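Local coordinates for protein interacting with Hsp90 1 (Saccharomyces cerevisiae, PDB 4CHH) that takes part in pre-rRNA processing, is required for the NOP58-snoRNA interaction, belongs to the R2TP complex and interacts with Hsp90, at residues A36-K41 / I61-S66; W90-I95 / C115-D120; T42-A47 / V149-D154; I80-I85 / C126-L131. All coordinates share one frame; numbering follows the deposited sequence.

Interaction 1 (A36-K41 / I61-S66)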
loop_
_atom_site.group_PDB
_atom_site.type_symbol
_atom_site.label_atom_id
_atom_site.label_comp_id
_atom_site.label_asym_id
_atom_site.label_seq_id
_atom_site.Cartn_x
_atom_site.Cartn_y
_atom_site.Cartn_z
ATOM N N ALA A 36 0.608 -1.197 -11.716
ATOM C CA ALA A 36 1.847 -0.720 -11.081
ATOM C C ALA A 36 1.940 0.808 -11.116
ATOM O O ALA A 36 1.544 1.452 -12.097
ATOM C CB ALA A 36 3.085 -1.342 -11.758
ATOM N N ASP A 37 2.421 1.396 -10.026
ATOM C CA ASP A 37 2.532 2.844 -9.983
ATOM C C ASP A 37 3.930 3.195 -9.485
ATOM O O ASP A 37 4.813 3.510 -10.307
ATOM C CB ASP A 37 1.397 3.463 -9.124
ATOM C CG ASP A 37 1.352 4.987 -9.050
ATOM O OD1 ASP A 37 2.217 5.652 -9.686
ATOM O OD2 ASP A 37 0.486 5.514 -8.332
ATOM N N PHE A 38 4.165 3.103 -8.166
ATOM C CA PHE A 38 5.505 3.404 -7.633
ATOM C C PHE A 38 5.841 2.486 -6.438
ATOM O O PHE A 38 5.015 1.675 -6.037
ATOM C CB PHE A 38 5.651 4.915 -7.302
ATOM C CG PHE A 38 4.836 5.379 -6.116
ATOM C CD1 PHE A 38 3.505 5.759 -6.271
ATOM C CD2 PHE A 38 5.416 5.484 -4.851
ATOM C CE1 PHE A 38 2.763 6.218 -5.181
ATOM C CE2 PHE A 38 4.675 5.951 -3.765
ATOM C CZ PHE A 38 3.349 6.300 -3.937
ATOM N N VAL A 39 7.081 2.563 -5.937
ATOM C CA VAL A 39 7.629 1.706 -4.865
ATOM C C VAL A 39 8.093 2.509 -3.662
ATOM O O VAL A 39 8.727 3.561 -3.808
ATOM C CB VAL A 39 8.842 0.861 -5.403
ATOM C CG1 VAL A 39 9.475 -0.008 -4.310
ATOM C CG2 VAL A 39 8.433 -0.020 -6.567
ATOM N N ILE A 40 7.852 1.950 -2.475
ATOM C CA ILE A 40 8.373 2.471 -1.207
ATOM C C ILE A 40 9.394 1.453 -0.750
ATOM O O ILE A 40 9.064 0.274 -0.629
ATOM C CB ILE A 40 7.297 2.736 -0.107
ATOM C CG1 ILE A 40 6.062 3.523 -0.620
ATOM C CG2 ILE A 40 7.915 3.364 1.147
ATOM C CD1 ILE A 40 4.765 3.302 0.257
ATOM N N LYS A 41 10.618 1.883 -0.496
ATOM C CA LYS A 41 11.646 0.995 0.033
ATOM C C LYS A 41 11.846 1.358 1.490
ATOM O O LYS A 41 11.919 2.531 1.823
ATOM C CB LYS A 41 12.945 1.128 -0.775
ATOM C CG LYS A 41 14.055 0.197 -0.352
ATOM C CD LYS A 41 15.245 0.394 -1.269
ATOM C CE LYS A 41 16.552 0.220 -0.555
ATOM N NZ LYS A 41 17.697 0.603 -1.424
ATOM N N ILE A 61 7.373 -1.912 -0.828
ATOM C CA ILE A 61 5.924 -1.820 -0.916
ATOM C C ILE A 61 5.567 -1.327 -2.308
ATOM O O ILE A 61 5.990 -0.240 -2.694
ATOM C CB ILE A 61 5.306 -0.908 0.182
ATOM C CG1 ILE A 61 5.589 -1.435 1.594
ATOM C CG2 ILE A 61 3.806 -0.694 -0.099
ATOM C CD1 ILE A 61 5.316 -0.409 2.803
ATOM N N ASN A 62 4.797 -2.125 -3.051
ATOM C CA ASN A 62 4.308 -1.740 -4.361
ATOM C C ASN A 62 3.003 -0.941 -4.219
ATOM O O ASN A 62 1.970 -1.529 -3.953
ATOM C CB ASN A 62 4.100 -2.993 -5.248
ATOM C CG ASN A 62 5.416 -3.636 -5.668
ATOM O OD1 ASN A 62 6.357 -2.960 -6.054
ATOM N ND2 ASN A 62 5.547 -4.940 -5.525
ATOM N N VAL A 63 3.060 0.398 -4.401
ATOM C CA VAL A 63 1.860 1.248 -4.386
ATOM C C VAL A 63 1.275 1.140 -5.780
ATOM O O VAL A 63 1.937 1.435 -6.768
ATOM C CB VAL A 63 2.095 2.714 -3.963
ATOM C CG1 VAL A 63 0.762 3.438 -3.768
ATOM C CG2 VAL A 63 2.954 2.789 -2.708
ATOM N N CYS A 64 0.091 0.608 -5.859
ATOM C CA CYS A 64 -0.518 0.289 -7.123
ATOM C C CYS A 64 -1.988 0.656 -7.080
ATOM O O CYS A 64 -2.465 1.093 -6.035
ATOM C CB CYS A 64 -0.299 -1.193 -7.425
ATOM S SG CYS A 64 -0.789 -2.306 -6.077
ATOM N N HIS A 65 -2.692 0.546 -8.205
ATOM C CA HIS A 65 -4.086 0.984 -8.195
ATOM C C HIS A 65 -5.010 0.151 -9.083
ATOM O O HIS A 65 -4.567 -0.652 -9.900
ATOM C CB HIS A 65 -4.194 2.482 -8.581
ATOM C CG HIS A 65 -3.711 2.795 -9.956
ATOM N ND1 HIS A 65 -4.577 2.815 -11.037
ATOM C CD2 HIS A 65 -2.459 3.065 -10.392
ATOM C CE1 HIS A 65 -3.830 3.093 -12.093
ATOM N NE2 HIS A 65 -2.551 3.257 -11.757
ATOM N N SER A 66 -6.311 0.332 -8.863
ATOM C CA SER A 66 -7.392 -0.271 -9.625
ATOM C C SER A 66 -8.674 0.537 -9.418
ATOM O O SER A 66 -8.917 1.020 -8.309
ATOM C CB SER A 66 -7.621 -1.722 -9.211
ATOM O OG SER A 66 -8.807 -2.254 -9.790
HETATM O O HOH W 1 0.084 3.843 -12.975
HETATM O O HOH W 2 3.497 -0.424 -7.988
#

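Interaction 2 (W90-I95 / C115-D120)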
loop_
_atom_site.group_PDB
_atom_site.type_symbol
_atom_site.label_atom_id
_atom_site.label_comp_id
_atom_site.label_asym_id
_atom_site.label_seq_id
_atom_site.Cartn_x
_atom_site.Cartn_y
_atom_site.Cartn_z
ATOM N N TRP A 90 -11.445 10.970 7.111
ATOM C CA TRP A 90 -11.164 10.770 5.700
ATOM C C TRP A 90 -9.879 9.970 5.541
ATOM O O TRP A 90 -8.886 10.248 6.208
ATOM C CB TRP A 90 -11.028 12.139 5.007
ATOM C CG TRP A 90 -11.074 12.142 3.508
ATOM C CD1 TRP A 90 -12.134 12.528 2.737
ATOM C CD2 TRP A 90 -9.964 11.954 2.602
ATOM N NE1 TRP A 90 -11.786 12.492 1.407
ATOM C CE2 TRP A 90 -10.457 12.149 1.295
ATOM C CE3 TRP A 90 -8.607 11.595 2.768
ATOM C CZ2 TRP A 90 -9.628 12.077 0.161
ATOM C CZ3 TRP A 90 -7.796 11.490 1.648
ATOM C CH2 TRP A 90 -8.304 11.733 0.361
ATOM N N GLU A 91 -9.884 9.035 4.588
ATOM C CA GLU A 91 -8.715 8.212 4.278
ATOM C C GLU A 91 -8.806 7.678 2.885
ATOM O O GLU A 91 -9.900 7.440 2.392
ATOM C CB GLU A 91 -8.633 7.035 5.276
ATOM C CG GLU A 91 -7.254 6.402 5.361
ATOM C CD GLU A 91 -6.890 5.736 6.673
ATOM O OE1 GLU A 91 -7.130 6.342 7.741
ATOM O OE2 GLU A 91 -6.280 4.645 6.627
ATOM N N ILE A 92 -7.667 7.444 2.249
ATOM C CA ILE A 92 -7.645 6.761 0.960
ATOM C C ILE A 92 -7.754 5.249 1.297
ATOM O O ILE A 92 -6.838 4.736 1.944
ATOM C CB ILE A 92 -6.378 7.099 0.116
ATOM C CG1 ILE A 92 -6.406 8.544 -0.413
ATOM C CG2 ILE A 92 -6.186 6.077 -1.028
ATOM C CD1 ILE A 92 -5.149 9.001 -1.226
ATOM N N PRO A 93 -8.835 4.516 0.931
ATOM C CA PRO A 93 -8.864 3.063 1.233
ATOM C C PRO A 93 -7.687 2.310 0.567
ATOM O O PRO A 93 -7.300 2.618 -0.566
ATOM C CB PRO A 93 -10.218 2.610 0.663
ATOM C CG PRO A 93 -11.073 3.897 0.646
ATOM C CD PRO A 93 -10.064 4.939 0.221
ATOM N N ILE A 94 -7.083 1.371 1.307
ATOM C CA ILE A 94 -5.971 0.549 0.820
ATOM C C ILE A 94 -6.324 -0.931 0.983
ATOM O O ILE A 94 -6.720 -1.339 2.067
ATOM C CB ILE A 94 -4.612 0.877 1.533
ATOM C CG1 ILE A 94 -4.292 2.403 1.482
ATOM C CG2 ILE A 94 -3.446 0.038 0.915
ATOM C CD1 ILE A 94 -3.347 2.883 2.470
ATOM N N ILE A 95 -6.112 -1.724 -0.070
ATOM C CA ILE A 95 -6.212 -3.165 -0.020
ATOM C C ILE A 95 -4.762 -3.676 -0.147
ATOM O O ILE A 95 -4.082 -3.412 -1.141
ATOM C CB ILE A 95 -7.206 -3.764 -1.057
ATOM C CG1 ILE A 95 -8.657 -3.250 -0.776
ATOM C CG2 ILE A 95 -7.167 -5.321 -0.957
ATOM C CD1 ILE A 95 -9.649 -3.427 -1.896
ATOM N N CYS A 115 0.208 -2.561 -2.055
ATOM C CA CYS A 115 -0.810 -1.694 -1.429
ATOM C C CYS A 115 -1.587 -1.041 -2.562
ATOM O O CYS A 115 -1.063 -0.139 -3.212
ATOM C CB CYS A 115 -0.156 -0.647 -0.515
ATOM S SG CYS A 115 0.412 -1.297 1.072
ATOM N N CYS A 116 -2.817 -1.514 -2.814
ATOM C CA CYS A 116 -3.649 -1.092 -3.925
ATOM C C CYS A 116 -4.694 -0.077 -3.501
ATOM O O CYS A 116 -5.469 -0.305 -2.574
ATOM C CB CYS A 116 -4.297 -2.315 -4.582
ATOM S SG CYS A 116 -4.954 -2.011 -6.235
ATOM N N ILE A 117 -4.722 1.045 -4.208
ATOM C CA ILE A 117 -5.666 2.126 -3.929
ATOM C C ILE A 117 -6.529 2.344 -5.161
ATOM O O ILE A 117 -6.235 1.792 -6.228
ATOM C CB ILE A 117 -4.931 3.434 -3.485
ATOM C CG1 ILE A 117 -4.019 4.000 -4.639
ATOM C CG2 ILE A 117 -4.179 3.212 -2.162
ATOM C CD1 ILE A 117 -3.334 5.355 -4.389
ATOM N N ASN A 118 -7.583 3.156 -5.027
ATOM C CA ASN A 118 -8.418 3.482 -6.166
ATOM C C ASN A 118 -7.591 4.289 -7.155
ATOM O O ASN A 118 -6.798 5.128 -6.747
ATOM C CB ASN A 118 -9.653 4.256 -5.730
ATOM C CG ASN A 118 -10.574 4.591 -6.862
ATOM O OD1 ASN A 118 -10.469 5.667 -7.462
ATOM N ND2 ASN A 118 -11.450 3.646 -7.221
ATOM N N SER A 119 -7.806 4.053 -8.445
ATOM C CA SER A 119 -7.124 4.729 -9.538
ATOM C C SER A 119 -7.239 6.272 -9.484
ATOM O O SER A 119 -6.265 6.959 -9.820
ATOM C CB SER A 119 -7.688 4.212 -10.848
ATOM O OG SER A 119 -7.321 2.849 -10.950
ATOM N N ASP A 120 -8.405 6.815 -9.061
ATOM C CA ASP A 120 -8.580 8.272 -8.940
ATOM C C ASP A 120 -7.662 8.823 -7.857
ATOM O O ASP A 120 -7.016 9.843 -8.080
ATOM C CB ASP A 120 -10.048 8.661 -8.652
ATOM C CG ASP A 120 -11.034 8.296 -9.761
ATOM O OD1 ASP A 120 -10.580 7.945 -10.886
ATOM O OD2 ASP A 120 -12.249 8.352 -9.509
HETATM O O HOH W 3 -8.518 4.090 -2.544
#

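Interaction 3 (T42-A47 / V149-D154)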
loop_
_atom_site.group_PDB
_atom_site.type_symbol
_atom_site.label_atom_id
_atom_site.label_comp_id
_atom_site.label_asym_id
_atom_site.label_seq_id
_atom_site.Cartn_x
_atom_site.Cartn_y
_atom_site.Cartn_z
ATOM N N THR A 42 11.861 0.366 2.368
ATOM C CA THR A 42 12.063 0.615 3.784
ATOM C C THR A 42 12.848 -0.557 4.353
ATOM O O THR A 42 13.454 -1.333 3.600
ATOM C CB THR A 42 10.707 0.957 4.525
ATOM O OG1 THR A 42 10.944 1.169 5.914
ATOM C CG2 THR A 42 9.669 -0.099 4.377
ATOM N N LYS A 43 12.858 -0.660 5.680
ATOM C CA LYS A 43 13.583 -1.643 6.466
ATOM C C LYS A 43 12.663 -2.283 7.523
ATOM O O LYS A 43 11.903 -1.585 8.194
ATOM C CB LYS A 43 14.766 -0.907 7.144
ATOM C CG LYS A 43 15.828 -1.826 7.706
ATOM C CD LYS A 43 17.014 -1.039 8.256
ATOM C CE LYS A 43 17.976 -1.945 8.979
ATOM N NZ LYS A 43 18.743 -2.803 8.035
ATOM N N LEU A 44 12.737 -3.599 7.681
ATOM C CA LEU A 44 11.942 -4.277 8.726
ATOM C C LEU A 44 12.634 -4.092 10.108
ATOM O O LEU A 44 13.773 -4.517 10.265
ATOM C CB LEU A 44 11.818 -5.769 8.375
ATOM C CG LEU A 44 11.084 -6.682 9.384
ATOM C CD1 LEU A 44 9.612 -6.336 9.485
ATOM C CD2 LEU A 44 11.261 -8.145 9.001
ATOM N N LEU A 45 11.990 -3.434 11.083
ATOM C CA LEU A 45 12.662 -3.265 12.378
ATOM C C LEU A 45 12.363 -4.442 13.310
ATOM O O LEU A 45 13.247 -4.885 14.050
ATOM C CB LEU A 45 12.304 -1.936 13.062
ATOM C CG LEU A 45 12.665 -0.645 12.294
ATOM C CD1 LEU A 45 12.231 0.581 13.085
ATOM C CD2 LEU A 45 14.184 -0.581 11.915
ATOM N N SER A 46 11.122 -4.924 13.302
ATOM C CA SER A 46 10.741 -6.062 14.147
ATOM C C SER A 46 9.526 -6.741 13.559
ATOM O O SER A 46 8.817 -6.121 12.789
ATOM C CB SER A 46 10.502 -5.627 15.595
ATOM O OG SER A 46 9.402 -4.748 15.670
ATOM N N ALA A 47 9.339 -8.029 13.873
ATOM C CA ALA A 47 8.279 -8.894 13.373
ATOM C C ALA A 47 7.694 -9.647 14.566
ATOM O O ALA A 47 8.377 -10.462 15.173
ATOM C CB ALA A 47 8.859 -9.858 12.337
ATOM N N VAL A 149 4.246 -6.188 11.896
ATOM C CA VAL A 149 5.646 -5.836 11.670
ATOM C C VAL A 149 5.831 -4.397 12.054
ATOM O O VAL A 149 4.849 -3.682 12.182
ATOM C CB VAL A 149 6.102 -6.110 10.193
ATOM C CG1 VAL A 149 6.010 -7.601 9.863
ATOM C CG2 VAL A 149 5.323 -5.261 9.166
ATOM N N VAL A 150 7.087 -3.965 12.245
ATOM C CA VAL A 150 7.408 -2.565 12.531
ATOM C C VAL A 150 8.348 -2.155 11.410
ATOM O O VAL A 150 9.336 -2.851 11.186
ATOM C CB VAL A 150 7.973 -2.320 13.969
ATOM C CG1 VAL A 150 8.394 -0.855 14.155
ATOM C CG2 VAL A 150 6.943 -2.726 15.044
ATOM N N LEU A 151 7.989 -1.112 10.634
ATOM C CA LEU A 151 8.813 -0.670 9.488
ATOM C C LEU A 151 9.465 0.674 9.782
ATOM O O LEU A 151 8.874 1.485 10.471
ATOM C CB LEU A 151 7.968 -0.606 8.184
ATOM C CG LEU A 151 7.233 -1.939 7.790
ATOM C CD1 LEU A 151 6.309 -1.736 6.594
ATOM C CD2 LEU A 151 8.197 -3.072 7.547
ATOM N N CYS A 152 10.706 0.871 9.329
ATOM C CA CYS A 152 11.477 2.102 9.561
ATOM C C CYS A 152 10.916 3.278 8.752
ATOM O O CYS A 152 10.626 3.132 7.568
ATOM C CB CYS A 152 12.961 1.892 9.252
ATOM S SG CYS A 152 14.020 3.242 9.838
ATOM N N ARG A 153 10.741 4.427 9.419
ATOM C CA ARG A 153 10.292 5.688 8.829
ATOM C C ARG A 153 11.513 6.538 8.410
ATOM O O ARG A 153 11.355 7.496 7.666
ATOM C CB ARG A 153 9.379 6.479 9.822
ATOM C CG ARG A 153 8.085 5.725 10.289
ATOM C CD ARG A 153 7.229 5.255 9.124
ATOM N NE ARG A 153 5.846 4.932 9.506
ATOM C CZ ARG A 153 5.413 3.738 9.884
ATOM N NH1 ARG A 153 6.261 2.726 10.008
ATOM N NH2 ARG A 153 4.128 3.549 10.166
ATOM N N ASP A 154 12.718 6.188 8.854
ATOM C CA ASP A 154 13.925 6.975 8.509
ATOM C C ASP A 154 14.659 6.377 7.316
ATOM O O ASP A 154 15.012 7.110 6.384
ATOM C CB ASP A 154 14.886 7.079 9.712
ATOM C CG ASP A 154 14.262 7.627 10.987
ATOM O OD1 ASP A 154 13.343 8.453 10.887
ATOM O OD2 ASP A 154 14.685 7.208 12.076
#

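Interaction 4 (I80-I85 / C126-L131)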
loop_
_atom_site.group_PDB
_atom_site.type_symbol
_atom_site.label_atom_id
_atom_site.label_comp_id
_atom_site.label_asym_id
_atom_site.label_seq_id
_atom_site.Cartn_x
_atom_site.Cartn_y
_atom_site.Cartn_z
ATOM N N ILE A 80 -10.500 21.151 2.498
ATOM C CA ILE A 80 -11.583 20.350 3.082
ATOM C C ILE A 80 -11.013 19.098 3.745
ATOM O O ILE A 80 -11.386 18.748 4.858
ATOM C CB ILE A 80 -12.599 19.922 1.970
ATOM C CG1 ILE A 80 -13.240 21.134 1.219
ATOM C CG2 ILE A 80 -13.661 18.947 2.519
ATOM C CD1 ILE A 80 -14.175 22.048 2.047
ATOM N N VAL A 81 -10.127 18.401 3.009
ATOM C CA VAL A 81 -9.664 17.072 3.357
ATOM C C VAL A 81 -8.603 17.013 4.456
ATOM O O VAL A 81 -8.727 16.127 5.311
ATOM C CB VAL A 81 -9.222 16.308 2.082
ATOM C CG1 VAL A 81 -8.369 15.086 2.413
ATOM C CG2 VAL A 81 -10.442 15.929 1.243
ATOM N N PHE A 82 -7.583 17.888 4.458
ATOM C CA PHE A 82 -6.544 17.779 5.502
ATOM C C PHE A 82 -7.149 17.913 6.924
ATOM O O PHE A 82 -6.825 17.083 7.774
ATOM C CB PHE A 82 -5.363 18.731 5.261
ATOM C CG PHE A 82 -4.551 18.295 4.051
ATOM C CD1 PHE A 82 -4.115 16.978 3.919
ATOM C CD2 PHE A 82 -4.207 19.204 3.056
ATOM C CE1 PHE A 82 -3.357 16.573 2.804
ATOM C CE2 PHE A 82 -3.445 18.799 1.943
ATOM C CZ PHE A 82 -3.021 17.487 1.830
ATOM N N PRO A 83 -8.107 18.833 7.187
ATOM C CA PRO A 83 -8.755 18.843 8.505
ATOM C C PRO A 83 -9.509 17.531 8.790
ATOM O O PRO A 83 -9.444 17.047 9.909
ATOM C CB PRO A 83 -9.713 20.037 8.394
ATOM C CG PRO A 83 -9.018 20.962 7.429
ATOM C CD PRO A 83 -8.592 19.966 6.374
ATOM N N LEU A 84 -10.160 16.925 7.773
ATOM C CA LEU A 84 -10.870 15.634 7.927
ATOM C C LEU A 84 -9.908 14.490 8.245
ATOM O O LEU A 84 -10.259 13.597 9.015
ATOM C CB LEU A 84 -11.686 15.274 6.678
ATOM C CG LEU A 84 -12.917 16.107 6.386
ATOM C CD1 LEU A 84 -13.502 15.708 5.047
ATOM C CD2 LEU A 84 -13.975 15.978 7.522
ATOM N N ILE A 85 -8.683 14.542 7.677
ATOM C CA ILE A 85 -7.655 13.532 7.958
ATOM C C ILE A 85 -7.259 13.625 9.435
ATOM O O ILE A 85 -7.229 12.601 10.107
ATOM C CB ILE A 85 -6.445 13.670 7.009
ATOM C CG1 ILE A 85 -6.847 13.243 5.573
ATOM C CG2 ILE A 85 -5.190 12.869 7.570
ATOM C CD1 ILE A 85 -5.711 13.475 4.474
ATOM N N CYS A 126 -0.406 12.440 -7.251
ATOM C CA CYS A 126 0.527 12.978 -8.261
ATOM C C CYS A 126 0.619 14.483 -8.135
ATOM O O CYS A 126 1.689 15.049 -8.339
ATOM C CB CYS A 126 0.077 12.618 -9.671
ATOM S SG CYS A 126 0.345 10.903 -10.127
ATOM N N ASP A 127 -0.543 15.133 -7.906
ATOM C CA ASP A 127 -0.734 16.583 -7.881
ATOM C C ASP A 127 -0.579 17.244 -6.503
ATOM O O ASP A 127 -0.484 18.472 -6.438
ATOM C CB ASP A 127 -2.137 16.911 -8.430
ATOM C CG ASP A 127 -2.411 16.431 -9.840
ATOM O OD1 ASP A 127 -1.443 16.339 -10.643
ATOM O OD2 ASP A 127 -3.589 16.165 -10.151
ATOM N N ASP A 128 -0.608 16.467 -5.408
ATOM C CA ASP A 128 -0.450 17.036 -4.071
ATOM C C ASP A 128 0.558 16.181 -3.309
ATOM O O ASP A 128 0.291 15.013 -2.985
ATOM C CB ASP A 128 -1.811 17.156 -3.349
ATOM C CG ASP A 128 -1.764 17.923 -2.028
ATOM O OD1 ASP A 128 -1.072 17.467 -1.105
ATOM O OD2 ASP A 128 -2.474 18.942 -1.906
ATOM N N ILE A 129 1.736 16.770 -3.051
ATOM C CA ILE A 129 2.860 16.097 -2.393
ATOM C C ILE A 129 2.550 15.851 -0.909
ATOM O O ILE A 129 3.033 14.870 -0.359
ATOM C CB ILE A 129 4.225 16.853 -2.609
ATOM C CG1 ILE A 129 5.424 16.088 -2.009
ATOM C CG2 ILE A 129 4.192 18.277 -2.060
ATOM C CD1 ILE A 129 6.077 14.972 -2.954
ATOM N N GLN A 130 1.766 16.731 -0.261
ATOM C CA GLN A 130 1.400 16.518 1.138
ATOM C C GLN A 130 0.511 15.279 1.253
ATOM O O GLN A 130 0.716 14.480 2.157
ATOM C CB GLN A 130 0.691 17.758 1.738
ATOM C CG GLN A 130 1.670 18.900 2.084
ATOM C CD GLN A 130 2.367 19.532 0.885
ATOM O OE1 GLN A 130 1.759 19.814 -0.164
ATOM N NE2 GLN A 130 3.667 19.757 1.016
ATOM N N LEU A 131 -0.460 15.120 0.338
ATOM C CA LEU A 131 -1.337 13.936 0.306
ATOM C C LEU A 131 -0.497 12.667 0.002
ATOM O O LEU A 131 -0.662 11.641 0.656
ATOM C CB LEU A 131 -2.474 14.105 -0.723
ATOM C CG LEU A 131 -3.549 12.962 -0.753
ATOM C CD1 LEU A 131 -4.334 12.874 0.536
ATOM C CD2 LEU A 131 -4.499 13.116 -1.921
#

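Interaction 1 (A36-K41 / I61-S66)
F38 and V63 meet at a classic beta bulge, where D37 and F38 together stand opposite the single residue V63. The bulge interrupts the antiparallel pairing of strands 29-47 and 58-66, a beta hairpin in the sheet of the PIH1 N-terminal domain. V63 O accepts from F38 N at 3.1 Å and only weakly from D37 N, but a water bridges the last two, accepting from D37 N and donating to V63 O. V63 N donates back to F38 O. Beyond the bulge the ladder is regular, with I40 N to I61 O at 2.9 Å.

The V63 side chain shows how the two strands lock. Its CB stands over a face of the F38 ring, 3.9 Å from the centroid and 16° off the ring normal, a CH-pi contact. CG1 leads to CE1 of the same ring, 3.7 Å away. CG2 serves two neighbours, lying against F38 CZ and 3.5 Å from I40 CD1. Beta-branching suits V63, since each methyl has its own work. F38 reaches this place because its CG sits between the backbone N and the carbonyl carbon (chi1 70°), which lays the ring beside V63 of the partner strand. With an alanine at F38, V63 would probably lose the surface it packs on and R132 its cation-pi partner. Helix 129-147 covers this face, L135 touching V63 and C139 touching I40.

On the other face V39 CG2 lies beside N62 OD1, whose amide is held by K164 N and D114 OD1. At the bulged end H65 ND1 is hydrogen-bonded to S119 OG, and a second water donates to A36 O and meets H65 NE2 in the imidazole plane at 3.0 Å.

Interaction 2 (W90-I95 / C115-D120)
I95 and C116 exchange a pair of backbone hydrogen bonds, I95 N to C116 O at 2.9 Å and C116 N to I95 O at 2.8 Å. Both are nearly straight at hydrogen, and they make an antiparallel hydrogen-bonded pair at the point where the loop after helix 78-86 enters strand 95-103 and joins the edge of strand 109-118. Just before it, I94 CA adds a CA-H...O contact to C116 O.

Beside this pair isoleucines do most of the packing. I117 CG2 meets three partners: I92 CG2 at 3.7 Å, I94 CG1, which lies alongside, and P93 O. It is put there by the chi1 of 64°, which sends CG1 between the backbone N and the carbonyl carbon and leaves CG2 for the loop. I94 uses its other branch, CG2, against C115 CB at 3.7 Å.

Farther along, the two segments diverge, and a water links them. It donates to P93 O at 2.8 Å and accepts from N118 N at 2.8 Å. N118 then becomes the N-cap of helix 119-127, its OD1 accepting from D120 N, which lies 41° out of the amide plane. N118 ND2 is bonded to V69 O, which helps to set the amide's rotation. In the outer shell, I92 and I117 both pack on I125 of that helix, and I94 packs on W138 of helix 129-147.

The chemistry implies a division of labour: the main-chain groups of I95 and C116 pair directly, P93 O and N118 N pair through water, and isoleucine branches pack beside them.

Interaction 3 (T42-A47 / V149-D154)
T42 places its hydroxyl in the plane of the C152 carbonyl and on one of its lone pairs, OG1 donating to C152 O at 2.6 Å; nearby, the flat guanidinium of R153 turns its edge to the L151 carbonyl, making a weak NH1 bond. The T42 hydroxyl lies anti to the main-chain nitrogen (chi1 179°), which aims it across the strands. A valine in its place would probably leave C152 O without this donor and the turn after strand 149-151 less firmly tied. Alongside, C152 N donates to K43 O at 3.0 Å.

Farther on, a classic beta bulge breaks the antiparallel pairing of strands 29-47 and 149-151, L45 and S46 both facing V150. V150 O receives L45 N at 2.7 Å and, weakly, S46 N, while V150 N binds S46 O. The bulge turns L45 toward the partner strand, where CD2 covers C152 CB at 3.8 Å. On the buried face L44 CD1 meets V149 CB at 3.6 Å, the side chains crossing at about a right angle.

From that face L44 reaches Y111 and V149 W113, both of strand 109-118, and L151 touches V59 of strand 58-66. T42 packs on L140 of helix 129-147, where R153 forms salt bridges with E137 and E144.

Interaction 4 (I80-I85 / C126-L131)
D128 is the first residue of the second segment to meet F82: its OD1 lies in the plane of the ring, at the edge, 3.5 Å from F82 CZ. The carboxylate and ring planes are 53° apart. An aromatic edge carries slightly positive hydrogens, so a carboxylate oxygen suits this place. D128 is the N-cap residue of helix 129-147; the same OD1 accepts from L131 N at 2.8 Å with an N-H...O angle of 160°. The proton comes to the anti side of the oxygen, somewhat out of the carboxylate plane. With CG anti to the backbone N (chi1 -172°), the group is folded over the start of its own helix, and the positive end of the helix dipole would probably favour its ionised form.

Q130 follows in the first turn. Its CB packs 3.7 Å from F82 CZ, while a bend at chi2 takes the amide away from the ring. This is a helix-to-helix contact, in which F82 projects from helix 78-86 onto the N-terminal turn of helix 129-147. The F82 helix is kinked at P83, which has no N-H to give to the turn before, yet I85 N still bonds to V81 O.

L131 closes the sequence. Its backbone N, already held by D128, also lies near the ring edge, 3.8 Å from F82 CZ, and its CB stands at 4.3 Å from that atom. Its CD1 comes 4.2 Å from I85 CD1. Leucine fits a buried position bordered also by W124 and I125 of helix 119-127; from helix 78-86, I85 also touches W138 and F82 touches I134, both farther along helix 129-147.

Interactions 1, 2 and 3 belong to one sheet. Interactions 1 and 2, with centres about 11 Å apart, sit on neighbouring strands 58-66 and 109-118, joined where N62 O and C115 N lie 2.8 Å apart, a probable hydrogen bond. Interactions 1 and 3 use successive parts of strand 29-47 and touch through I61 CD1 and L151 CD1, 4.1 Å apart. Interaction 4 lies off the sheet, linked to interaction 2 by W90, whose CE3 is 3.5 Å from V81 CG1. Interactions 3 and 4 are farthest apart, about 25 Å between centres. A bound 1,2-ethanediol, probably from the crystallisation liquor, approaches A47 in interaction 3.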